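Local coordinates for protein arylamine n-acetyltransferase (Mycobacterium smegmatis, PDB 1W5R) that probably transfers acetyl groups from acetyl-CoA to arylamine substrates, as other arylamine N-acetyltransferases do, at residues Q136-P141 / Q150-E155; L128-F133 / P178-T183. The protein carries 1 engineered substitution. All coordinates share one frame; numbering follows the deposited sequence.

Contact 1: residues Q136-P141 / Q150-E155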
loop_
_atom_site.group_PDB
_atom_site.type_symbol
_atom_site.label_atom_id
_atom_site.label_comp_id
_atom_site.label_asym_id
_atom_site.label_seq_id
_atom_site.Cartn_x
_atom_site.Cartn_y
_atom_site.Cartn_z
ATOM N N GLN A 136 8.645 -2.577 14.650
ATOM C CA GLN A 136 7.840 -3.215 15.692
ATOM C C GLN A 136 8.241 -2.765 17.105
ATOM O O GLN A 136 7.926 -3.438 18.085
ATOM C CB GLN A 136 7.895 -4.748 15.554
ATOM C CG GLN A 136 6.781 -5.511 16.289
ATOM C CD GLN A 136 5.380 -5.075 15.880
ATOM O OE1 GLN A 136 4.596 -4.554 16.707
ATOM N NE2 GLN A 136 5.061 -5.266 14.623
ATOM N N THR A 137 8.920 -1.627 17.204
ATOM C CA THR A 137 9.367 -1.153 18.523
ATOM C C THR A 137 8.187 -0.779 19.418
ATOM O O THR A 137 7.116 -0.362 18.925
ATOM C CB THR A 137 10.315 0.053 18.398
ATOM O OG1 THR A 137 11.166 0.109 19.556
ATOM C CG2 THR A 137 9.554 1.371 18.208
ATOM N N LEU A 138 8.383 -0.919 20.726
ATOM C CA LEU A 138 7.386 -0.453 21.699
ATOM C C LEU A 138 7.063 1.020 21.520
ATOM O O LEU A 138 7.961 1.841 21.355
ATOM C CB LEU A 138 7.879 -0.656 23.123
ATOM C CG LEU A 138 7.608 -2.003 23.793
ATOM C CD1 LEU A 138 8.387 -2.130 25.088
ATOM C CD2 LEU A 138 6.121 -2.184 24.080
ATOM N N THR A 139 5.764 1.337 21.556
ATOM C CA THR A 139 5.303 2.707 21.369
ATOM C C THR A 139 4.760 3.321 22.656
ATOM O O THR A 139 4.255 4.457 22.654
ATOM C CB THR A 139 4.242 2.777 20.263
ATOM O OG1 THR A 139 3.100 1.993 20.640
ATOM C CG2 THR A 139 4.842 2.276 18.919
ATOM N N SER A 140 4.904 2.573 23.746
ATOM C CA SER A 140 4.646 3.060 25.105
ATOM C C SER A 140 5.716 2.467 25.990
ATOM O O SER A 140 6.246 1.404 25.685
ATOM C CB SER A 140 3.300 2.531 25.639
ATOM O OG SER A 140 2.225 2.856 24.793
ATOM N N PRO A 141 5.995 3.111 27.139
ATOM C CA PRO A 141 6.705 2.387 28.177
ATOM C C PRO A 141 5.753 1.331 28.738
ATOM O O PRO A 141 4.536 1.566 28.778
ATOM C CB PRO A 141 6.970 3.463 29.239
ATOM C CG PRO A 141 5.921 4.474 29.039
ATOM C CD PRO A 141 5.609 4.473 27.561
ATOM N N GLN A 150 -0.010 -6.313 28.418
ATOM C CA GLN A 150 -0.089 -4.883 28.632
ATOM C C GLN A 150 -0.446 -4.173 27.342
ATOM O O GLN A 150 0.176 -4.414 26.296
ATOM C CB GLN A 150 1.241 -4.352 29.168
ATOM C CG GLN A 150 1.677 -4.983 30.481
ATOM C CD GLN A 150 2.892 -4.296 31.061
ATOM O OE1 GLN A 150 2.868 -3.091 31.324
ATOM N NE2 GLN A 150 3.969 -5.056 31.252
ATOM N N GLN A 151 -1.458 -3.310 27.401
ATOM C CA GLN A 151 -1.823 -2.472 26.267
ATOM C C GLN A 151 -0.783 -1.374 26.061
ATOM O O GLN A 151 -0.089 -0.954 27.010
ATOM C CB GLN A 151 -3.224 -1.867 26.452
ATOM C CG GLN A 151 -4.368 -2.906 26.669
ATOM C CD GLN A 151 -4.544 -3.898 25.504
ATOM O OE1 GLN A 151 -4.215 -3.601 24.344
ATOM N NE2 GLN A 151 -5.107 -5.067 25.807
ATOM N N THR A 152 -0.665 -0.942 24.809
ATOM C CA THR A 152 0.210 0.164 24.405
ATOM C C THR A 152 -0.582 1.094 23.477
ATOM O O THR A 152 -1.796 0.896 23.272
ATOM C CB THR A 152 1.469 -0.355 23.651
ATOM O OG1 THR A 152 1.104 -0.807 22.334
ATOM C CG2 THR A 152 2.148 -1.491 24.433
ATOM N N ARG A 153 0.098 2.085 22.893
ATOM C CA ARG A 153 -0.529 2.959 21.890
ATOM C C ARG A 153 -0.949 2.197 20.632
ATOM O O ARG A 153 -1.757 2.692 19.842
ATOM C CB ARG A 153 0.382 4.129 21.484
ATOM C CG ARG A 153 0.748 5.105 22.582
ATOM C CD ARG A 153 1.383 6.367 22.014
ATOM N NE ARG A 153 2.560 6.096 21.181
ATOM C CZ ARG A 153 2.731 6.518 19.927
ATOM N NH1 ARG A 153 1.816 7.251 19.297
ATOM N NH2 ARG A 153 3.847 6.209 19.287
ATOM N N HIS A 154 -0.388 1.003 20.443
ATOM C CA HIS A 154 -0.669 0.171 19.278
ATOM C C HIS A 154 -1.130 -1.204 19.761
ATOM O O HIS A 154 -2.208 -1.286 20.364
ATOM C CB HIS A 154 0.541 0.136 18.322
ATOM C CG HIS A 154 0.936 1.494 17.829
ATOM N ND1 HIS A 154 0.735 1.921 16.536
ATOM C CD2 HIS A 154 1.462 2.550 18.496
ATOM C CE1 HIS A 154 1.160 3.171 16.418
ATOM N NE2 HIS A 154 1.606 3.573 17.595
ATOM N N GLU A 155 -0.336 -2.253 19.542
ATOM C CA GLU A 155 -0.749 -3.633 19.854
ATOM C C GLU A 155 -0.455 -3.960 21.309
ATOM O O GLU A 155 0.381 -3.311 21.941
ATOM C CB GLU A 155 0.010 -4.663 18.989
ATOM C CG GLU A 155 0.056 -4.383 17.517
ATOM C CD GLU A 155 1.265 -3.557 17.110
ATOM O OE1 GLU A 155 1.816 -2.808 17.943
ATOM O OE2 GLU A 155 1.634 -3.629 15.928
HETATM O O HOH W 1 3.706 -0.590 21.010
#
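Gln136 brings the end of its side chain up to the carboxylate of Glu155, the two flat groups turned well away from parallel. That carboxylate has its stronger partner in Arg221, with which it forms a salt bridge through OE1. Two residues on, Leu138 CD2 meets the methyl CG2 of Thr152 at 4.0 Å, the two side chains crossing at about a right angle; Tyr157 and Leu168 also touch this leucine.

Thr139 contributes both backbone and side chain. Its CB lies 3.6 Å from Arg153 NH2, and its CG2 methyl packs against the His154 ring. Its carbonyl O accepts the N-H of Arg153 NE at 2.8 Å in a nearly straight bond (164°). The oxygen lies at the edge of the guanidinium, in its plane, and His154 NE2 sits above one face of the same group, displaced toward the rim. The backbone N of Thr139 donates to a water at 2.9 Å, and this water in turn donates to Thr152 OG1, also at 2.9 Å, bridging the loops.

Ser140 turns OG away from its own carbonyl carbon and beside its backbone N (chi1 -56°), where OG accepts from Arg153 N at 3.0 Å. The bond is more bent than that of NE, at 140°. OG also packs against the CA of Thr152.

Opposite, Thr152 OG1 accepts from His154 N at 3.0 Å, forming an ST turn, and donates to Glu155 O at 2.6 Å. With the water, three hydrogen bonds therefore grip this one hydroxyl and fix the turn that presents the N-H of Arg153 to Ser140. The chemistry implies a polar joint between two loops: the Thr139 carbonyl, the Ser140 hydroxyl and, by a salt bridge to NH1, Asp218 each hold a different nitrogen of Arg153, restraining its rotation.

Contact 2: residues L128-F133 / P178-T183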
loop_
_atom_site.group_PDB
_atom_site.type_symbol
_atom_site.label_atom_id
_atom_site.label_comp_id
_atom_site.label_asym_id
_atom_site.label_seq_id
_atom_site.Cartn_x
_atom_site.Cartn_y
_atom_site.Cartn_z
ATOM N N LEU A 128 10.052 -0.914 31.166
ATOM C CA LEU A 128 10.792 -1.189 29.932
ATOM C C LEU A 128 10.508 -0.096 28.919
ATOM O O LEU A 128 9.349 0.231 28.642
ATOM C CB LEU A 128 10.411 -2.556 29.365
ATOM C CG LEU A 128 11.096 -2.928 28.038
ATOM C CD1 LEU A 128 12.615 -2.992 28.181
ATOM C CD2 LEU A 128 10.513 -4.216 27.508
ATOM N N VAL A 129 11.578 0.480 28.375
ATOM C CA VAL A 129 11.458 1.510 27.347
ATOM C C VAL A 129 12.353 1.082 26.191
ATOM O O VAL A 129 13.525 0.758 26.389
ATOM C CB VAL A 129 11.869 2.902 27.887
ATOM C CG1 VAL A 129 11.862 3.923 26.774
ATOM C CG2 VAL A 129 10.899 3.324 29.009
ATOM N N ASP A 130 11.784 1.055 24.990
ATOM C CA ASP A 130 12.550 0.626 23.824
ATOM C C ASP A 130 12.005 1.350 22.617
ATOM O O ASP A 130 10.928 1.027 22.135
ATOM C CB ASP A 130 12.431 -0.892 23.655
ATOM C CG ASP A 130 13.152 -1.423 22.412
ATOM O OD1 ASP A 130 13.918 -0.667 21.767
ATOM O OD2 ASP A 130 12.955 -2.626 22.102
ATOM N N VAL A 131 12.736 2.357 22.164
ATOM C CA VAL A 131 12.351 3.100 20.967
ATOM C C VAL A 131 13.282 2.757 19.794
ATOM O O VAL A 131 13.288 3.450 18.772
ATOM C CB VAL A 131 12.297 4.628 21.216
ATOM C CG1 VAL A 131 11.233 4.963 22.280
ATOM C CG2 VAL A 131 13.678 5.164 21.630
ATOM N N GLY A 132 14.059 1.687 19.956
ATOM C CA GLY A 132 15.113 1.364 19.002
ATOM C C GLY A 132 15.011 0.052 18.252
ATOM O O GLY A 132 15.959 -0.322 17.541
ATOM N N PHE A 133 13.880 -0.649 18.377
ATOM C CA PHE A 133 13.761 -1.985 17.766
ATOM C C PHE A 133 13.326 -1.914 16.294
ATOM O O PHE A 133 13.331 -2.934 15.602
ATOM C CB PHE A 133 12.777 -2.851 18.562
ATOM C CG PHE A 133 12.800 -4.309 18.180
ATOM C CD1 PHE A 133 13.955 -5.083 18.361
ATOM C CD2 PHE A 133 11.661 -4.916 17.650
ATOM C CE1 PHE A 133 13.973 -6.441 17.996
ATOM C CE2 PHE A 133 11.671 -6.275 17.303
ATOM C CZ PHE A 133 12.828 -7.028 17.472
ATOM N N PRO A 178 7.400 -13.566 19.750
ATOM C CA PRO A 178 8.551 -13.152 20.535
ATOM C C PRO A 178 9.468 -12.237 19.719
ATOM O O PRO A 178 9.738 -12.506 18.533
ATOM C CB PRO A 178 9.246 -14.487 20.844
ATOM C CG PRO A 178 8.131 -15.522 20.763
ATOM C CD PRO A 178 7.328 -15.038 19.612
ATOM N N LEU A 179 9.930 -11.167 20.357
ATOM C CA LEU A 179 10.787 -10.183 19.702
ATOM C C LEU A 179 12.233 -10.352 20.145
ATOM O O LEU A 179 13.126 -10.520 19.305
ATOM C CB LEU A 179 10.312 -8.765 19.998
ATOM C CG LEU A 179 8.860 -8.426 19.600
ATOM C CD1 LEU A 179 8.626 -6.957 19.896
ATOM C CD2 LEU A 179 8.521 -8.775 18.137
ATOM N N TYR A 180 12.472 -10.299 21.455
ATOM C CA TYR A 180 13.823 -10.473 21.952
ATOM C C TYR A 180 13.796 -10.937 23.390
ATOM O O TYR A 180 12.762 -10.835 24.064
ATOM C CB TYR A 180 14.629 -9.181 21.803
ATOM C CG TYR A 180 14.007 -7.931 22.401
ATOM C CD1 TYR A 180 14.111 -7.641 23.769
ATOM C CD2 TYR A 180 13.323 -7.016 21.589
ATOM C CE1 TYR A 180 13.555 -6.469 24.317
ATOM C CE2 TYR A 180 12.767 -5.844 22.127
ATOM C CZ TYR A 180 12.879 -5.586 23.500
ATOM O OH TYR A 180 12.380 -4.419 24.047
ATOM N N THR A 181 14.930 -11.459 23.842
ATOM C CA THR A 181 15.120 -11.824 25.220
ATOM C C THR A 181 16.160 -10.888 25.822
ATOM O O THR A 181 16.999 -10.356 25.113
ATOM C CB THR A 181 15.605 -13.282 25.350
ATOM O OG1 THR A 181 16.917 -13.415 24.781
ATOM C CG2 THR A 181 14.645 -14.251 24.657
ATOM N N PHE A 182 16.085 -10.667 27.125
ATOM C CA PHE A 182 17.052 -9.805 27.798
ATOM C C PHE A 182 17.113 -10.130 29.277
ATOM O O PHE A 182 16.152 -10.670 29.840
ATOM C CB PHE A 182 16.690 -8.321 27.591
ATOM C CG PHE A 182 15.394 -7.898 28.251
ATOM C CD1 PHE A 182 15.397 -7.309 29.513
ATOM C CD2 PHE A 182 14.176 -8.063 27.597
ATOM C CE1 PHE A 182 14.206 -6.897 30.117
ATOM C CE2 PHE A 182 12.981 -7.663 28.200
ATOM C CZ PHE A 182 12.995 -7.079 29.457
ATOM N N THR A 183 18.241 -9.804 29.906
ATOM C CA THR A 183 18.321 -9.854 31.360
ATOM C C THR A 183 18.292 -8.439 31.929
ATOM O O THR A 183 18.478 -7.453 31.204
ATOM C CB THR A 183 19.590 -10.600 31.868
ATOM O OG1 THR A 183 20.740 -9.743 31.735
ATOM C CG2 THR A 183 19.806 -11.917 31.120
#
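Tyr180, Phe133 and Leu128 have the most surface buried here, and Tyr180 touches both of the others. Its CD2 lies over one face of the Phe133 ring, displaced toward the rim, and is 3.7 Å from Phe133 CE1. The ring planes are 58° apart with centroids separated by 5.3 Å, so the pair is oblique, and the side chains run antiparallel past one another.

The far half of the Phe133 ring reaches Leu179, with CE2 at 3.9 Å from Leu179 CB. That Leu179 and Tyr180, adjacent in sequence, can both point toward segment 128-133 is consistent with the classic beta bulge here, in which both residues face Leu168 of the neighbouring strand.

Leu128 packs from the other end of the contact. With CG anti to the backbone N (chi1 178°), it places CD2 at 3.9 Å from Tyr180 OH and at 4.3 Å from Phe182 CZ.

Between Leu128 and Phe133 comes Asp130. Tyr180 OH comes to meet its carboxylate from across the contact and donates a weak hydrogen bond to OD2 at 2.7 Å, the carboxylate and ring planes being 65° apart. The other oxygen, OD1, accepts from Gly132 N at 3.0 Å on the anti side, well out of the carboxylate plane, closing an Asx turn, and also takes a hydrogen bond from Asn77. OD2 is likewise bound by His113 NE2, and His113 meets the rings of both Tyr180, edge-to-face, and Phe133. Each carboxylate oxygen therefore has at least two hydrogen-bonding partners, that of Tyr180 weak, which together restrain the rotation of the group. An aspartate bound to a histidine in this way is consistent with the acidic member of the Cys-His-Asp catalytic triad of arylamine N-acetyltransferases, whose cysteine is replaced by an engineered glutamine in this protein.

How the contacts relate
The centres of the contacts lie about 11 Å apart, and contact 1 is nested inside the chain loop that contact 2 closes: the order is 128-133, 136-141, 150-155, 178-183. They meet directly, Thr137 OG1 standing 2.7 Å from Asp130 O, a probable hydrogen bond. Both are built around the eight-stranded antiparallel sheet. Contact 2 joins strands 127-129 and 175-182 across it, whereas contact 1 ties loops adjoining its outermost strands, 142-143 and 149-150, consistent with a sheet curled into a barrel. Helix 25-38 packs on both, touching Val131 in contact 2 and Thr139 and Arg153 in contact 1. The polar loop joint thus adjoins the probable triad aspartate.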